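Local coordinates for alpha-aminoadipate/glutamate carrier protein LysW (Sulfolobus tokodaii, PDB 3VPB) that carries covalently bound glutamate and alpha-aminoadipate through the enzymatic steps that lead to ornithine and lysine in arginine and lysine biosynthesis, at residues E[1-5]-E[14-18]; E[6-12]-E[27-33]. All coordinates share one frame; numbering follows the deposited sequence.

Contact 1: residues E[1-5]-E[14-18]; sequences MVVLK and NVPDD
Val2 and Val15 face each other as an antiparallel hydrogen-bonded pair, and on one face of the sheet their side chains run alongside each other in the same direction. CG1 of Val2 occupies the position between its backbone N and carbonyl carbon (chi1 67°), which brings it to 3.9 Å from CB of Val15. Two backbone bonds lock the pair: Val15 N gives to Val2 O at 3.0 Å, and Val2 N returns a bond to Val15 O at 3.2 Å. In the conformer given for Leu4, one of two, its CD1 methyl also reaches this face at a slant, 4.0 Å from Val15 CG2.

The opposite face carries the next pair, Val3 and Asn14, a non-hydrogen-bonded pair whose side chains project together; the CG2 methyl of Val3 approaches the amide oxygen OD1 of Asn14 at 3.5 Å. Met1 crosses Asn14 at about a right angle: a chi1 of 39° leads its chain over Asn14, where SD rests 3.7 Å from Asn14 CB. Nearby, Asp17 OD1 is 4.2 Å from the N-terminal Met1 N, an attraction too long to count as a salt bridge.

This is the open end of the beta hairpin formed by strands 2-5 and 12-15; the hairpin continues through a backbone bond between Leu4 and Val13, while Leu4, in the same conformer, touches Leu42 and Leu44 of strand 41-46.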
loop_
_atom_site.group_PDB
_atom_site.type_symbol
_atom_site.label_atom_id
_atom_site.label_comp_id
_atom_site.label_asym_id
_atom_site.label_seq_id
_atom_site.Cartn_x
_atom_site.Cartn_y
_atom_site.Cartn_z
ATOM N N MET E 1 -36.747 2.837 -19.062
ATOM C CA MET E 1 -35.599 1.980 -18.637
ATOM C C MET E 1 -35.917 1.238 -17.341
ATOM O O MET E 1 -37.033 1.338 -16.839
ATOM C CB MET E 1 -34.310 2.803 -18.530
ATOM C CG MET E 1 -34.469 4.205 -17.948
ATOM S SD MET E 1 -33.017 5.245 -18.234
ATOM C CE MET E 1 -33.130 5.597 -19.995
ATOM N N VAL E 2 -34.960 0.476 -16.813
ATOM C CA VAL E 2 -35.185 -0.227 -15.553
ATOM C C VAL E 2 -34.770 0.629 -14.349
ATOM O O VAL E 2 -33.807 1.395 -14.419
ATOM C CB VAL E 2 -34.534 -1.641 -15.533
ATOM C CG1 VAL E 2 -33.004 -1.563 -15.551
ATOM C CG2 VAL E 2 -35.045 -2.459 -14.352
ATOM N N VAL E 3 -35.516 0.500 -13.261
ATOM C CA VAL E 3 -35.264 1.289 -12.057
ATOM C C VAL E 3 -34.688 0.385 -10.991
ATOM O O VAL E 3 -35.359 -0.536 -10.510
ATOM C CB VAL E 3 -36.537 2.004 -11.558
ATOM C CG1 VAL E 3 -36.246 2.821 -10.261
ATOM C CG2 VAL E 3 -37.079 2.910 -12.645
ATOM N N LEU E 4 -33.423 0.637 -10.656
ATOM C CA LEU E 4 -32.715 -0.157 -9.666
ATOM C C LEU E 4 -32.387 0.712 -8.460
ATOM O O LEU E 4 -32.318 1.947 -8.575
ATOM C CB LEU E 4 -31.431 -0.746 -10.262
ATOM C CG LEU E 4 -31.532 -1.572 -11.550
ATOM C CD1 LEU E 4 -30.210 -2.242 -11.825
ATOM C CD2 LEU E 4 -32.641 -2.609 -11.453
ATOM N N LYS E 5 -32.194 0.078 -7.314
ATOM C CA LYS E 5 -31.849 0.828 -6.105
ATOM C C LYS E 5 -30.335 0.941 -5.936
ATOM O O LYS E 5 -29.600 -0.037 -6.110
ATOM C CB LYS E 5 -32.483 0.214 -4.859
ATOM C CG LYS E 5 -33.981 0.504 -4.708
ATOM C CD LYS E 5 -34.243 1.978 -4.454
ATOM C CE LYS E 5 -35.461 2.174 -3.567
ATOM N NZ LYS E 5 -35.182 1.681 -2.175
ATOM N N ASN E 14 -31.810 5.049 -12.689
ATOM C CA ASN E 14 -32.363 4.696 -13.977
ATOM C C ASN E 14 -31.253 4.164 -14.859
ATOM O O ASN E 14 -30.378 4.903 -15.302
ATOM C CB ASN E 14 -33.090 5.890 -14.604
ATOM C CG ASN E 14 -34.200 6.425 -13.711
ATOM O OD1 ASN E 14 -35.074 5.675 -13.258
ATOM N ND2 ASN E 14 -34.166 7.730 -13.443
ATOM N N VAL E 15 -31.295 2.858 -15.075
ATOM C CA VAL E 15 -30.288 2.151 -15.850
ATOM C C VAL E 15 -30.828 1.911 -17.271
ATOM O O VAL E 15 -31.891 1.310 -17.435
ATOM C CB VAL E 15 -29.903 0.822 -15.147
ATOM C CG1 VAL E 15 -29.001 -0.047 -16.025
ATOM C CG2 VAL E 15 -29.240 1.105 -13.809
ATOM N N PRO E 16 -30.097 2.391 -18.300
ATOM C CA PRO E 16 -30.567 2.282 -19.692
ATOM C C PRO E 16 -30.720 0.832 -20.182
ATOM O O PRO E 16 -30.110 -0.081 -19.616
ATOM C CB PRO E 16 -29.474 3.006 -20.494
ATOM C CG PRO E 16 -28.273 3.035 -19.604
ATOM C CD PRO E 16 -28.798 3.086 -18.203
ATOM N N ASP E 17 -31.530 0.628 -21.226
ATOM C CA ASP E 17 -31.654 -0.701 -21.844
ATOM C C ASP E 17 -30.351 -1.065 -22.558
ATOM O O ASP E 17 -30.083 -2.236 -22.846
ATOM C CB ASP E 17 -32.851 -0.761 -22.803
ATOM C CG ASP E 17 -34.181 -0.612 -22.085
ATOM O OD1 ASP E 17 -34.264 0.179 -21.120
ATOM O OD2 ASP E 17 -35.157 -1.284 -22.487
ATOM N N ASP E 18 -29.551 -0.034 -22.825
ATOM C CA ASP E 18 -28.208 -0.168 -23.380
ATOM C C ASP E 18 -27.319 -1.047 -22.482
ATOM O O ASP E 18 -26.567 -1.895 -22.980
ATOM C CB ASP E 18 -27.594 1.233 -23.552
ATOM C CG ASP E 18 -26.487 1.272 -24.595
ATOM O OD1 ASP E 18 -26.557 0.502 -25.581
ATOM O OD2 ASP E 18 -25.547 2.089 -24.439
#

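Contact 2: residues E[6-12]-E[27-33]; sequences CPVCNGD and HECGAQL. With ZN (zinc ion), chain B.
Cys6 and Cys9 meet His27 and Cys29 around one zinc ion, the three-cysteine, one-histidine site of a zinc ribbon, in which a CxxC loop supplies two ligands and a second loop the others. Zinc is bound by Cys6 SG at 2.2 Å, by Cys9 SG and Cys29 SG at 2.3 Å, and by His27 ND1 at 2.1 Å. A chi1 of -178°, anti to the backbone N, swings the Cys6 sulfur to the metal.

Hydrogen bonds form the second shell. Backbone N-H groups of Val8 and Cys9 point at Cys6 SG, that of Gly11 at Cys9 SG and that of Ala31 at Cys29 SG, probably tempering the thiolates' negative charge. His27 NE2 gives a bent bond to Asp12 O, which helps fix the ring's rotation.

Apolar contacts close one flank. Val8 CG2 packs on Ala31 CB at 3.6 Å. Leu33 CD2 abuts the proline ring, 3.7 Å from Pro7 CD, while Leu33 CD1 lies 3.8 Å from Cys6 SG. Trimming Leu33 to an alanine is likely to leave Pro7 and Cys6 SG without their apolar neighbour.

A sulfur-aromatic approach follows from the shared zinc: Cys9 SG sits at the ring edge, 3.4 Å from His27 CE1.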
loop_
_atom_site.group_PDB
_atom_site.type_symbol
_atom_site.label_atom_id
_atom_site.label_comp_id
_atom_site.label_asym_id
_atom_site.label_seq_id
_atom_site.Cartn_x
_atom_site.Cartn_y
_atom_site.Cartn_z
ATOM N N CYS E 6 -29.886 2.151 -5.611
ATOM C CA CYS E 6 -28.483 2.409 -5.289
ATOM C C CYS E 6 -28.077 1.717 -3.977
ATOM O O CYS E 6 -28.699 1.946 -2.941
ATOM C CB CYS E 6 -28.252 3.914 -5.206
ATOM S SG CYS E 6 -26.557 4.388 -4.866
ATOM N N PRO E 7 -27.032 0.873 -4.015
ATOM C CA PRO E 7 -26.587 0.132 -2.835
ATOM C C PRO E 7 -25.917 1.043 -1.799
ATOM O O PRO E 7 -25.535 0.585 -0.715
ATOM C CB PRO E 7 -25.564 -0.846 -3.414
ATOM C CG PRO E 7 -24.996 -0.140 -4.581
ATOM C CD PRO E 7 -26.131 0.667 -5.161
ATOM N N VAL E 8 -25.791 2.323 -2.141
ATOM C CA VAL E 8 -25.088 3.299 -1.313
ATOM C C VAL E 8 -26.071 4.242 -0.634
ATOM O O VAL E 8 -26.017 4.407 0.587
ATOM C CB VAL E 8 -24.047 4.089 -2.141
ATOM C CG1 VAL E 8 -23.462 5.261 -1.333
ATOM C CG2 VAL E 8 -22.948 3.159 -2.620
ATOM N N CYS E 9 -26.968 4.846 -1.419
ATOM C CA CYS E 9 -27.904 5.854 -0.910
ATOM C C CYS E 9 -29.383 5.453 -0.931
ATOM O O CYS E 9 -30.230 6.173 -0.385
ATOM C CB CYS E 9 -27.733 7.171 -1.669
ATOM S SG CYS E 9 -28.425 7.205 -3.341
ATOM N N ASN E 10 -29.688 4.328 -1.581
ATOM C CA ASN E 10 -31.072 3.843 -1.719
ATOM C C ASN E 10 -31.965 4.733 -2.581
ATOM O O ASN E 10 -33.188 4.566 -2.629
ATOM C CB ASN E 10 -31.701 3.575 -0.344
ATOM C CG ASN E 10 -31.020 2.446 0.388
ATOM O OD1 ASN E 10 -31.099 2.339 1.612
ATOM N ND2 ASN E 10 -30.333 1.583 -0.365
ATOM N N GLY E 11 -31.341 5.671 -3.277
ATOM C CA GLY E 11 -32.038 6.472 -4.262
ATOM C C GLY E 11 -32.434 5.596 -5.440
ATOM O O GLY E 11 -32.080 4.417 -5.506
ATOM N N ASP E 12 -33.182 6.173 -6.368
ATOM C CA ASP E 12 -33.569 5.441 -7.553
ATOM C C ASP E 12 -32.544 5.679 -8.651
ATOM O O ASP E 12 -32.146 6.820 -8.909
ATOM C CB ASP E 12 -35.000 5.802 -7.988
ATOM C CG ASP E 12 -36.065 4.972 -7.260
ATOM O OD1 ASP E 12 -35.711 4.092 -6.445
ATOM O OD2 ASP E 12 -37.270 5.188 -7.516
ATOM N N HIS E 27 -23.901 7.603 -9.807
ATOM C CA HIS E 27 -25.101 8.085 -9.168
ATOM C C HIS E 27 -24.859 9.414 -8.476
ATOM O O HIS E 27 -23.725 9.734 -8.115
ATOM C CB HIS E 27 -25.685 7.051 -8.202
ATOM C CG HIS E 27 -27.126 7.292 -7.894
ATOM N ND1 HIS E 27 -27.627 7.291 -6.610
ATOM C CD2 HIS E 27 -28.167 7.605 -8.706
ATOM C CE1 HIS E 27 -28.925 7.547 -6.649
ATOM N NE2 HIS E 27 -29.274 7.752 -7.907
ATOM N N GLU E 28 -25.944 10.163 -8.286
ATOM C CA GLU E 28 -25.891 11.554 -7.804
ATOM C C GLU E 28 -25.395 11.682 -6.358
ATOM O O GLU E 28 -25.047 12.770 -5.914
ATOM C CB GLU E 28 -27.266 12.221 -7.952
ATOM C CG GLU E 28 -28.425 11.292 -7.573
ATOM C CD GLU E 28 -29.728 12.009 -7.262
ATOM O OE1 GLU E 28 -30.428 11.548 -6.333
ATOM O OE2 GLU E 28 -30.055 13.011 -7.943
ATOM N N CYS E 29 -25.369 10.564 -5.645
ATOM C CA CYS E 29 -24.841 10.510 -4.279
ATOM C C CYS E 29 -23.307 10.594 -4.208
ATOM O O CYS E 29 -22.743 10.792 -3.130
ATOM C CB CYS E 29 -25.304 9.225 -3.598
ATOM S SG CYS E 29 -24.720 7.711 -4.388
ATOM N N GLY E 30 -22.646 10.405 -5.348
ATOM C CA GLY E 30 -21.184 10.380 -5.420
ATOM C C GLY E 30 -20.605 8.983 -5.623
ATOM O O GLY E 30 -19.392 8.822 -5.770
ATOM N N ALA E 31 -21.468 7.968 -5.624
ATOM C CA ALA E 31 -21.011 6.589 -5.782
ATOM C C ALA E 31 -20.842 6.231 -7.253
ATOM O O ALA E 31 -21.602 6.685 -8.121
ATOM C CB ALA E 31 -21.966 5.613 -5.103
ATOM N N GLN E 32 -19.811 5.438 -7.515
ATOM C CA GLN E 32 -19.624 4.785 -8.797
ATOM C C GLN E 32 -20.109 3.361 -8.606
ATOM O O GLN E 32 -19.760 2.722 -7.608
ATOM C CB GLN E 32 -18.152 4.797 -9.186
ATOM C CG GLN E 32 -17.710 6.059 -9.941
ATOM C CD GLN E 32 -17.771 5.881 -11.445
ATOM O OE1 GLN E 32 -16.739 5.762 -12.118
ATOM N NE2 GLN E 32 -18.987 5.833 -11.984
ATOM N N LEU E 33 -20.926 2.884 -9.547
ATOM C CA LEU E 33 -21.643 1.621 -9.395
ATOM C C LEU E 33 -21.387 0.734 -10.601
ATOM O O LEU E 33 -21.119 1.231 -11.692
ATOM C CB LEU E 33 -23.159 1.872 -9.237
ATOM C CG LEU E 33 -23.578 2.838 -8.111
ATOM C CD1 LEU E 33 -25.078 3.227 -8.186
ATOM C CD2 LEU E 33 -23.235 2.272 -6.748
HETATM ZN ZN ZN B . -26.723 6.606 -4.808
#

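In the fold
From the N terminus the chain first lays down strand 2-5, then passes directly into the 6-12 loop with its first two zinc ligands, and returns along strand 12-15. Contact 1 closes this hairpin, so the first half of contact 2 lies inside the loop that contact 1 closes. The chain then runs on through strand 24-26 to 27-33, where contact 2 closes a longer loop; the segments thus alternate and the two contacts cross. Lys5 and Val3 of contact 1 touch Asp12 of contact 2. Together they illustrate a simple principle: pairing builds the two-stranded hairpin, and a metal clasps its turn to the loop joining strands 24-26 and 32-38 of the three-stranded sheet.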